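Local coordinates for protein uroporphyrinogen III Synthase (PDB 1WD7) that probably acts as a uroporphyrinogen-III synthase, closing a linear tetrapyrrole into uroporphyrinogen III on the pathway to haem and related pigments, at residues Gly140-Leu145 with Pro162-Pro167. Sequence-based numbering, arbitrary orientation.
Sequences GKPLPL and PYRHLP
Gly140 and His165 supply the one hydrogen bond between the two segments: the amide N of His165 donates to the carbonyl O of Gly140 at 2.9 Å. An N-H...O angle of 164° makes it nearly straight, and the donor lies in the carbonyl plane, on a lone pair of the oxygen. A CA-H...O contact, weaker than the amide bond, runs from CA of Gly140 to the carbonyl O of Tyr163 (3.6 Å), with an angle of 169° at the hydrogen. Gly140 thus meets the second backbone through both carbonyl and alpha carbon, its CA 4.5 Å from that of Arg164. Its positive phi would press a beta carbon against the preceding carbonyl, so the absence of a side chain suits this backbone conformation.

The side-chain packing is between Arg164 and Pro142, which cross at about a right angle. With CG anti to the backbone N (chi1 -173°) and the chain extended as far as NE, Arg164 carries its guanidinium to the proline ring. NH2 lies 3.2 Å from CG of Pro142 and 3.3 Å from its CD, and the ring carbons meet the guanidinium at its edge rather than over a face. Shortening Arg164 to an alanine takes the guanidinium away and would probably leave the CG and CD atoms of Pro142 without this packing partner.

Within the first segment, NZ of Lys141 curls forward to donate a hydrogen bond to the carbonyl O of Pro142 (2.9 Å). Leu143 occupies the N-cap position of helix 144-152, while strand 163-164 pairs antiparallel with strand 44-45. The contact joins the loop before that helix to this small sheet, on the two chain crossings between the parallel-sheet domains of the HemD fold, with helix 192-201 touching Lys141 and His165.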
ATOM      1  N   GLY A 140      -3.118  -0.626   6.995  1.00 21.20           N
ATOM      2  CA  GLY A 140      -3.207  -2.056   7.194  1.00 22.01           C
ATOM      3  C   GLY A 140      -2.034  -2.679   7.923  1.00 20.72           C
ATOM      4  O   GLY A 140      -2.174  -3.767   8.466  1.00 27.61           O
ATOM      5  N   LYS A 141      -0.895  -2.014   7.950  1.00 21.57           N
ATOM      6  CA  LYS A 141       0.264  -2.551   8.605  1.00 25.86           C
ATOM      7  C   LYS A 141       1.090  -1.482   9.344  1.00 26.06           C
ATOM      8  O   LYS A 141       1.108  -0.327   8.988  1.00 21.85           O
ATOM      9  CB  LYS A 141       1.177  -3.248   7.575  1.00 26.84           C
ATOM     10  CG  LYS A 141       1.772  -2.317   6.539  1.00 26.56           C
ATOM     11  CD  LYS A 141       2.691  -3.054   5.573  1.00 26.44           C
ATOM     12  CE  LYS A 141       3.818  -3.736   6.300  1.00 30.33           C
ATOM     13  NZ  LYS A 141       4.694  -2.791   7.034  1.00 38.49           N
ATOM     14  N   PRO A 142       1.781  -1.896  10.418  1.00 25.77           N
ATOM     15  CA  PRO A 142       2.607  -0.984  11.177  1.00 24.82           C
ATOM     16  C   PRO A 142       3.782  -0.536  10.315  1.00 19.67           C
ATOM     17  O   PRO A 142       4.200  -1.250   9.415  1.00 26.57           O
ATOM     18  CB  PRO A 142       3.053  -1.836  12.368  1.00 25.81           C
ATOM     19  CG  PRO A 142       1.889  -2.788  12.543  1.00 34.62           C
ATOM     20  CD  PRO A 142       1.605  -3.190  11.125  1.00 30.24           C
ATOM     21  N   LEU A 143       4.326   0.637  10.597  1.00 21.11           N
ATOM     22  CA  LEU A 143       5.490   1.130   9.879  1.00 23.56           C
ATOM     23  C   LEU A 143       6.541   1.468  10.911  1.00 23.72           C
ATOM     24  O   LEU A 143       6.804   2.639  11.200  1.00 22.71           O
ATOM     25  CB  LEU A 143       5.134   2.386   9.070  1.00 23.40           C
ATOM     26  CG  LEU A 143       4.072   2.146   7.969  1.00 24.53           C
ATOM     27  CD1 LEU A 143       3.756   3.466   7.266  1.00 22.28           C
ATOM     28  CD2 LEU A 143       4.619   1.134   6.937  1.00 27.03           C
ATOM     29  N   PRO A 144       7.176   0.430  11.491  1.00 29.56           N
ATOM     30  CA  PRO A 144       8.211   0.606  12.527  1.00 28.09           C
ATOM     31  C   PRO A 144       9.245   1.682  12.279  1.00 27.52           C
ATOM     32  O   PRO A 144       9.578   2.445  13.166  1.00 27.49           O
ATOM     33  CB  PRO A 144       8.826  -0.805  12.647  1.00 26.51           C
ATOM     34  CG  PRO A 144       8.561  -1.421  11.311  1.00 28.94           C
ATOM     35  CD  PRO A 144       7.140  -0.971  11.025  1.00 26.62           C
ATOM     36  N   LEU A 145       9.773   1.753  11.060  1.00 28.84           N
ATOM     37  CA  LEU A 145      10.778   2.743  10.726  1.00 24.60           C
ATOM     38  C   LEU A 145      10.307   4.167  10.949  1.00 22.43           C
ATOM     39  O   LEU A 145      10.985   4.985  11.586  1.00 23.47           O
ATOM     40  CB  LEU A 145      11.198   2.575   9.254  1.00 33.45           C
ATOM     41  CG  LEU A 145      12.491   3.290   8.891  1.00 39.45           C
ATOM     42  CD1 LEU A 145      13.671   2.525   9.496  1.00 41.32           C
ATOM     43  CD2 LEU A 145      12.632   3.387   7.365  1.00 43.32           C
ATOM     44  N   PRO A 162      -7.961   1.622  10.767  1.00 33.98           N
ATOM     45  CA  PRO A 162      -9.294   1.025  10.847  1.00 32.57           C
ATOM     46  C   PRO A 162      -9.308  -0.497  10.688  1.00 35.71           C
ATOM     47  O   PRO A 162     -10.071  -1.199  11.355  1.00 33.90           O
ATOM     48  CB  PRO A 162     -10.052   1.730   9.737  1.00 34.10           C
ATOM     49  CG  PRO A 162      -8.979   1.980   8.699  1.00 29.52           C
ATOM     50  CD  PRO A 162      -7.837   2.466   9.557  1.00 36.24           C
ATOM     51  N   TYR A 163      -8.451  -0.996   9.809  1.00 31.91           N
ATOM     52  CA  TYR A 163      -8.381  -2.431   9.546  1.00 36.29           C
ATOM     53  C   TYR A 163      -6.948  -2.887   9.641  1.00 34.36           C
ATOM     54  O   TYR A 163      -6.019  -2.107   9.411  1.00 34.92           O
ATOM     55  CB  TYR A 163      -8.906  -2.733   8.138  1.00 36.14           C
ATOM     56  CG  TYR A 163     -10.331  -2.293   7.894  1.00 40.84           C
ATOM     57  CD1 TYR A 163     -11.399  -3.013   8.426  1.00 42.80           C
ATOM     58  CD2 TYR A 163     -10.611  -1.161   7.118  1.00 42.58           C
ATOM     59  CE1 TYR A 163     -12.716  -2.622   8.187  1.00 41.12           C
ATOM     60  CE2 TYR A 163     -11.922  -0.766   6.877  1.00 47.75           C
ATOM     61  CZ  TYR A 163     -12.965  -1.508   7.416  1.00 45.70           C
ATOM     62  OH  TYR A 163     -14.268  -1.139   7.148  1.00 56.25           O
ATOM     63  N   ARG A 164      -6.763  -4.164   9.960  1.00 37.91           N
ATOM     64  CA  ARG A 164      -5.424  -4.720  10.069  1.00 36.62           C
ATOM     65  C   ARG A 164      -5.249  -5.900   9.109  1.00 36.10           C
ATOM     66  O   ARG A 164      -6.015  -6.859   9.155  1.00 33.61           O
ATOM     67  CB  ARG A 164      -5.187  -5.190  11.504  1.00 41.71           C
ATOM     68  CG  ARG A 164      -3.782  -5.641  11.798  1.00 39.72           C
ATOM     69  CD  ARG A 164      -3.638  -5.908  13.344  1.00 49.74           C
ATOM     70  NE  ARG A 164      -2.235  -6.262  13.587  1.00 56.41           N
ATOM     71  CZ  ARG A 164      -1.282  -5.659  12.886  1.00 50.30           C
ATOM     72  NH1 ARG A 164      -0.526  -6.518  12.194  1.00 49.59           N
ATOM     73  NH2 ARG A 164      -0.814  -4.425  13.077  1.00 48.55           N
ATOM     74  N   HIS A 165      -4.254  -5.817   8.244  1.00 31.31           N
ATOM     75  CA  HIS A 165      -3.987  -6.882   7.292  1.00 32.86           C
ATOM     76  C   HIS A 165      -2.958  -7.872   7.829  1.00 31.96           C
ATOM     77  O   HIS A 165      -1.975  -7.488   8.481  1.00 35.12           O
ATOM     78  CB  HIS A 165      -3.507  -6.308   5.950  1.00 31.85           C
ATOM     79  CG  HIS A 165      -4.573  -5.586   5.195  1.00 34.10           C
ATOM     80  ND1 HIS A 165      -5.135  -4.407   5.635  1.00 35.33           N
ATOM     81  CD2 HIS A 165      -5.173  -5.870   4.015  1.00 33.64           C
ATOM     82  CE1 HIS A 165      -6.029  -3.991   4.754  1.00 32.10           C
ATOM     83  NE2 HIS A 165      -6.068  -4.860   3.761  1.00 30.36           N
ATOM     84  N   LEU A 166      -3.190  -9.141   7.502  1.00 28.10           N
ATOM     85  CA  LEU A 166      -2.355 -10.260   7.929  1.00 34.59           C
ATOM     86  C   LEU A 166      -1.448 -10.911   6.889  1.00 23.77           C
ATOM     87  O   LEU A 166      -1.940 -11.479   5.926  1.00 30.42           O
ATOM     88  CB  LEU A 166      -3.260 -11.357   8.472  1.00 37.22           C
ATOM     89  CG  LEU A 166      -3.994 -10.914   9.724  1.00 45.53           C
ATOM     90  CD1 LEU A 166      -4.699 -12.099  10.371  1.00 50.16           C
ATOM     91  CD2 LEU A 166      -2.965 -10.318  10.661  1.00 44.73           C
ATOM     92  N   PRO A 167      -0.111 -10.851   7.075  1.00 26.26           N
ATOM     93  CA  PRO A 167       0.647 -11.525   6.025  1.00 22.24           C
ATOM     94  C   PRO A 167       0.590 -13.048   6.247  1.00 25.81           C
ATOM     95  O   PRO A 167       0.431 -13.513   7.384  1.00 26.39           O
ATOM     96  CB  PRO A 167       2.053 -10.964   6.194  1.00 29.46           C
ATOM     97  CG  PRO A 167       2.124 -10.663   7.666  1.00 31.60           C
ATOM     98  CD  PRO A 167       0.783 -10.085   7.967  1.00 28.88           C
TER